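Local atomic coordinates of amine oxidase domain-containing protein (Pyrococcus furiosus, PDB entry 3NRN), a protein that binds adenosine monophosphate and is probably an oxidoreductase of the flavin-containing amine oxidase family, its substrate unknown. Residues V79-I93 against R281-M293. Residues are numbered along the deposited sequence; the frame is centred on the assembly and turned at random.
Sequences VNSNPKGKILWEGKI and RIGNTIVFTPGLM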
loop_
_atom_site.group_PDB
_atom_site.type_symbol
_atom_site.label_atom_id
_atom_site.label_comp_id
_atom_site.label_asym_id
_atom_site.label_seq_id
_atom_site.Cartn_x
_atom_site.Cartn_y
_atom_site.Cartn_z
ATOM N N VAL A 79 6.501 -1.683 14.785
ATOM C CA VAL A 79 7.193 -0.652 15.551
ATOM C C VAL A 79 7.423 0.613 14.727
ATOM O O VAL A 79 8.098 0.573 13.694
ATOM C CB VAL A 79 8.566 -1.158 16.063
ATOM C CG1 VAL A 79 9.279 -0.047 16.831
ATOM C CG2 VAL A 79 8.374 -2.394 16.940
ATOM N N ASN A 80 6.864 1.731 15.186
ATOM C CA ASN A 80 7.028 3.002 14.491
ATOM C C ASN A 80 8.494 3.378 14.331
ATOM O O ASN A 80 9.312 3.111 15.209
ATOM C CB ASN A 80 6.313 4.134 15.237
ATOM C CG ASN A 80 4.807 4.079 15.083
ATOM O OD1 ASN A 80 4.287 3.504 14.121
ATOM N ND2 ASN A 80 4.094 4.698 16.024
ATOM N N SER A 81 8.806 4.007 13.202
ATOM C CA SER A 81 10.160 4.454 12.887
ATOM C C SER A 81 10.644 5.501 13.896
ATOM O O SER A 81 9.916 6.457 14.166
ATOM C CB SER A 81 10.180 5.071 11.485
ATOM O OG SER A 81 9.781 4.138 10.501
ATOM N N ASN A 82 11.860 5.318 14.429
ATOM C CA ASN A 82 12.464 6.249 15.397
ATOM C C ASN A 82 12.063 7.646 14.938
ATOM O O ASN A 82 11.004 8.136 15.331
ATOM C CB ASN A 82 13.996 6.107 15.416
ATOM C CG ASN A 82 14.461 4.729 15.849
ATOM O OD1 ASN A 82 14.193 3.732 15.183
ATOM N ND2 ASN A 82 15.173 4.670 16.971
ATOM N N PRO A 83 12.915 8.344 14.155
ATOM C CA PRO A 83 12.333 9.636 13.798
ATOM C C PRO A 83 11.351 9.223 12.700
ATOM O O PRO A 83 11.630 8.281 11.952
ATOM C CB PRO A 83 13.529 10.416 13.258
ATOM C CG PRO A 83 14.332 9.379 12.624
ATOM C CD PRO A 83 14.277 8.224 13.613
ATOM N N LYS A 84 10.201 9.882 12.625
ATOM C CA LYS A 84 9.203 9.541 11.618
ATOM C C LYS A 84 9.839 9.409 10.243
ATOM O O LYS A 84 9.455 8.547 9.449
ATOM C CB LYS A 84 8.092 10.596 11.595
ATOM C CG LYS A 84 7.051 10.414 12.699
ATOM C CD LYS A 84 6.225 11.678 12.897
ATOM C CE LYS A 84 4.889 11.359 13.535
ATOM N NZ LYS A 84 5.023 10.415 14.678
ATOM N N GLY A 85 10.826 10.256 9.971
ATOM C CA GLY A 85 11.504 10.205 8.691
ATOM C C GLY A 85 12.729 11.095 8.630
ATOM O O GLY A 85 12.921 11.959 9.483
ATOM N N LYS A 86 13.554 10.878 7.609
ATOM C CA LYS A 86 14.771 11.655 7.409
ATOM C C LYS A 86 14.918 12.058 5.941
ATOM O O LYS A 86 14.181 11.576 5.073
ATOM C CB LYS A 86 15.987 10.842 7.852
ATOM C CG LYS A 86 15.984 10.514 9.332
ATOM C CD LYS A 86 17.260 9.812 9.745
ATOM C CE LYS A 86 17.335 9.688 11.258
ATOM N NZ LYS A 86 18.615 9.080 11.706
ATOM N N ILE A 87 15.883 12.932 5.666
ATOM C CA ILE A 87 16.105 13.423 4.311
ATOM C C ILE A 87 17.574 13.424 3.875
ATOM O O ILE A 87 18.464 13.733 4.663
ATOM C CB ILE A 87 15.542 14.856 4.176
ATOM C CG1 ILE A 87 14.058 14.856 4.556
ATOM C CG2 ILE A 87 15.733 15.369 2.750
ATOM C CD1 ILE A 87 13.385 16.208 4.457
ATOM N N LEU A 88 17.811 13.067 2.613
ATOM C CA LEU A 88 19.156 13.044 2.037
ATOM C C LEU A 88 19.258 14.231 1.095
ATOM O O LEU A 88 18.629 14.242 0.040
ATOM C CB LEU A 88 19.394 11.754 1.242
ATOM C CG LEU A 88 20.669 11.719 0.380
ATOM C CD1 LEU A 88 21.891 11.948 1.257
ATOM C CD2 LEU A 88 20.781 10.380 -0.346
ATOM N N TRP A 89 20.053 15.225 1.472
ATOM C CA TRP A 89 20.206 16.421 0.657
ATOM C C TRP A 89 21.623 16.969 0.752
ATOM O O TRP A 89 22.191 17.063 1.838
ATOM C CB TRP A 89 19.196 17.475 1.115
ATOM C CG TRP A 89 19.232 18.764 0.357
ATOM C CD1 TRP A 89 19.745 19.952 0.788
ATOM C CD2 TRP A 89 18.688 19.010 -0.947
ATOM N NE1 TRP A 89 19.552 20.925 -0.163
ATOM C CE2 TRP A 89 18.906 20.375 -1.238
ATOM C CE3 TRP A 89 18.038 18.209 -1.896
ATOM C CZ2 TRP A 89 18.493 20.962 -2.441
ATOM C CZ3 TRP A 89 17.628 18.791 -3.098
ATOM C CH2 TRP A 89 17.859 20.157 -3.356
ATOM N N GLU A 90 22.184 17.319 -0.402
ATOM C CA GLU A 90 23.539 17.856 -0.492
ATOM C C GLU A 90 24.556 17.035 0.299
ATOM O O GLU A 90 25.376 17.579 1.038
ATOM C CB GLU A 90 23.559 19.318 -0.033
ATOM C CG GLU A 90 22.650 20.218 -0.864
ATOM C CD GLU A 90 22.698 21.674 -0.435
ATOM O OE1 GLU A 90 22.696 21.947 0.787
ATOM O OE2 GLU A 90 22.723 22.549 -1.327
ATOM N N GLY A 91 24.479 15.717 0.146
ATOM C CA GLY A 91 25.411 14.826 0.813
ATOM C C GLY A 91 25.203 14.510 2.282
ATOM O O GLY A 91 26.072 13.894 2.897
ATOM N N LYS A 92 24.074 14.910 2.860
ATOM C CA LYS A 92 23.833 14.625 4.273
ATOM C C LYS A 92 22.428 14.094 4.574
ATOM O O LYS A 92 21.436 14.595 4.045
ATOM C CB LYS A 92 24.086 15.878 5.117
ATOM C CG LYS A 92 23.173 17.045 4.780
ATOM C CD LYS A 92 23.239 18.132 5.841
ATOM C CE LYS A 92 22.204 19.216 5.572
ATOM N NZ LYS A 92 22.078 20.177 6.704
ATOM N N ILE A 93 22.361 13.073 5.425
ATOM C CA ILE A 93 21.088 12.482 5.827
ATOM C C ILE A 93 20.742 13.047 7.192
ATOM O O ILE A 93 21.412 12.753 8.182
ATOM C CB ILE A 93 21.174 10.948 5.951
ATOM C CG1 ILE A 93 21.438 10.324 4.579
ATOM C CG2 ILE A 93 19.876 10.407 6.550
ATOM C CD1 ILE A 93 21.511 8.804 4.595
ATOM N N ARG A 281 22.610 0.728 8.722
ATOM C CA ARG A 281 23.102 2.049 8.361
ATOM C C ARG A 281 22.129 3.188 8.643
ATOM O O ARG A 281 22.538 4.342 8.747
ATOM C CB ARG A 281 23.486 2.073 6.876
ATOM C CG ARG A 281 24.517 1.027 6.464
ATOM C CD ARG A 281 25.811 1.171 7.254
ATOM N NE ARG A 281 26.792 0.142 6.910
ATOM C CZ ARG A 281 27.539 0.147 5.809
ATOM N NH1 ARG A 281 27.428 1.135 4.929
ATOM N NH2 ARG A 281 28.395 -0.842 5.586
ATOM N N ILE A 282 20.842 2.883 8.761
ATOM C CA ILE A 282 19.877 3.944 9.017
ATOM C C ILE A 282 18.918 3.638 10.163
ATOM O O ILE A 282 18.319 4.545 10.739
ATOM C CB ILE A 282 19.073 4.278 7.732
ATOM C CG1 ILE A 282 18.259 3.066 7.285
ATOM C CG2 ILE A 282 20.029 4.680 6.606
ATOM C CD1 ILE A 282 17.389 3.335 6.070
ATOM N N GLY A 283 18.780 2.361 10.501
ATOM C CA GLY A 283 17.885 1.983 11.582
ATOM C C GLY A 283 16.423 2.020 11.171
ATOM O O GLY A 283 16.110 2.129 9.985
ATOM N N ASN A 284 15.527 1.934 12.152
ATOM C CA ASN A 284 14.089 1.953 11.888
ATOM C C ASN A 284 13.597 3.346 11.516
ATOM O O ASN A 284 13.142 4.105 12.375
ATOM C CB ASN A 284 13.314 1.454 13.113
ATOM C CG ASN A 284 11.821 1.355 12.856
ATOM O OD1 ASN A 284 11.350 1.624 11.750
ATOM N ND2 ASN A 284 11.067 0.963 13.879
ATOM N N THR A 285 13.683 3.670 10.230
ATOM C CA THR A 285 13.241 4.964 9.717
ATOM C C THR A 285 13.217 4.872 8.193
ATOM O O THR A 285 13.612 3.855 7.620
ATOM C CB THR A 285 14.225 6.096 10.121
ATOM O OG1 THR A 285 14.543 5.984 11.510
ATOM C CG2 THR A 285 13.601 7.464 9.889
ATOM N N ILE A 286 12.734 5.920 7.539
ATOM C CA ILE A 286 12.722 5.954 6.083
ATOM C C ILE A 286 13.520 7.184 5.682
ATOM O O ILE A 286 13.548 8.174 6.411
ATOM C CB ILE A 286 11.300 6.081 5.507
ATOM C CG1 ILE A 286 10.589 7.283 6.129
ATOM C CG2 ILE A 286 10.530 4.799 5.741
ATOM C CD1 ILE A 286 9.192 7.508 5.591
ATOM N N VAL A 287 14.176 7.121 4.532
ATOM C CA VAL A 287 14.962 8.253 4.064
ATOM C C VAL A 287 14.478 8.734 2.706
ATOM O O VAL A 287 14.536 7.997 1.725
ATOM C CB VAL A 287 16.462 7.895 3.942
ATOM C CG1 VAL A 287 17.250 9.114 3.456
ATOM C CG2 VAL A 287 16.992 7.413 5.283
ATOM N N PHE A 288 13.994 9.969 2.659
ATOM C CA PHE A 288 13.535 10.552 1.408
ATOM C C PHE A 288 14.771 10.988 0.630
ATOM O O PHE A 288 15.746 11.447 1.221
ATOM C CB PHE A 288 12.620 11.742 1.690
ATOM C CG PHE A 288 11.272 11.345 2.199
ATOM C CD1 PHE A 288 10.306 10.856 1.327
ATOM C CD2 PHE A 288 10.977 11.411 3.561
ATOM C CE1 PHE A 288 9.062 10.433 1.801
ATOM C CE2 PHE A 288 9.737 10.990 4.045
ATOM C CZ PHE A 288 8.779 10.500 3.161
ATOM N N THR A 289 14.733 10.845 -0.691
ATOM C CA THR A 289 15.880 11.199 -1.517
ATOM C C THR A 289 15.558 12.244 -2.582
ATOM O O THR A 289 15.621 11.969 -3.779
ATOM C CB THR A 289 16.452 9.943 -2.202
ATOM O OG1 THR A 289 15.430 9.333 -3.001
ATOM C CG2 THR A 289 16.926 8.931 -1.153
ATOM N N PRO A 290 15.212 13.462 -2.155
ATOM C CA PRO A 290 14.893 14.515 -3.123
ATOM C C PRO A 290 16.050 14.722 -4.103
ATOM O O PRO A 290 17.216 14.737 -3.706
ATOM C CB PRO A 290 14.652 15.736 -2.236
ATOM C CG PRO A 290 15.568 15.482 -1.061
ATOM C CD PRO A 290 15.331 14.013 -0.791
ATOM N N GLY A 291 15.722 14.862 -5.383
ATOM C CA GLY A 291 16.751 15.073 -6.383
ATOM C C GLY A 291 17.146 13.834 -7.162
ATOM O O GLY A 291 17.675 13.955 -8.259
ATOM N N LEU A 292 16.900 12.647 -6.612
ATOM C CA LEU A 292 17.256 11.403 -7.302
ATOM C C LEU A 292 16.029 10.788 -7.983
ATOM O O LEU A 292 14.898 11.196 -7.708
ATOM C CB LEU A 292 17.844 10.393 -6.307
ATOM C CG LEU A 292 18.958 10.844 -5.348
ATOM C CD1 LEU A 292 19.476 9.621 -4.597
ATOM C CD2 LEU A 292 20.101 11.522 -6.108
HETATM N N MSE A 293 16.247 9.824 -8.879
HETATM C CA MSE A 293 15.119 9.166 -9.536
HETATM C C MSE A 293 14.478 8.322 -8.425
HETATM O O MSE A 293 13.256 8.256 -8.317
HETATM C CB MSE A 293 15.580 8.289 -10.719
HETATM C CG MSE A 293 14.438 7.919 -11.705
HETATM SE SE MSE A 293 14.943 7.145 -13.293
HETATM C CE MSE A 293 15.394 8.594 -14.237
HETATM O O HOH W 1 18.552 13.168 -2.269
#
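Asn284 meets the chain around Ser81 through its amide, carried there by a CG anti to the backbone N (chi1 -176°) and lying 3.5 Å from Ser81 CA. Its ND2 donates to Val79 O at 3.0 Å along a nearly straight line (174°); the acceptor lies in the amide plane, although the donor sits well above the carbonyl plane of Val79. A leucine in its place, having no N-H, would probably leave Val79 O without this donor. Packing is tight next door, where Thr285 CG2 and Pro83 CG stand 3.4 Å apart, closer than usual van der Waals contact. Beyond, strands 86-89 and 286-288 run parallel. Lys86 N bonds to Ile286 O, Phe288 N to Lys86 O (2.9 Å) and Leu88 N to Phe288 O. Ile87 CG2 rests against Pro290 CD at 3.8 Å, where helix 142-156 covers Pro290. Leu88 is backed by helix 326-340. The solvent side is looser: Ile93 CG2 only brushes Val287 CG1 at 4.3 Å, and Lys86 touches Thr285 CG2 with its CG, the rest of its extended chain leading away. The ladder exemplifies parallel pairing of sequence-distant strands within a mixed beta-sheet, joining the 86-89/92-95 hairpin to the antiparallel strands beyond 286-288.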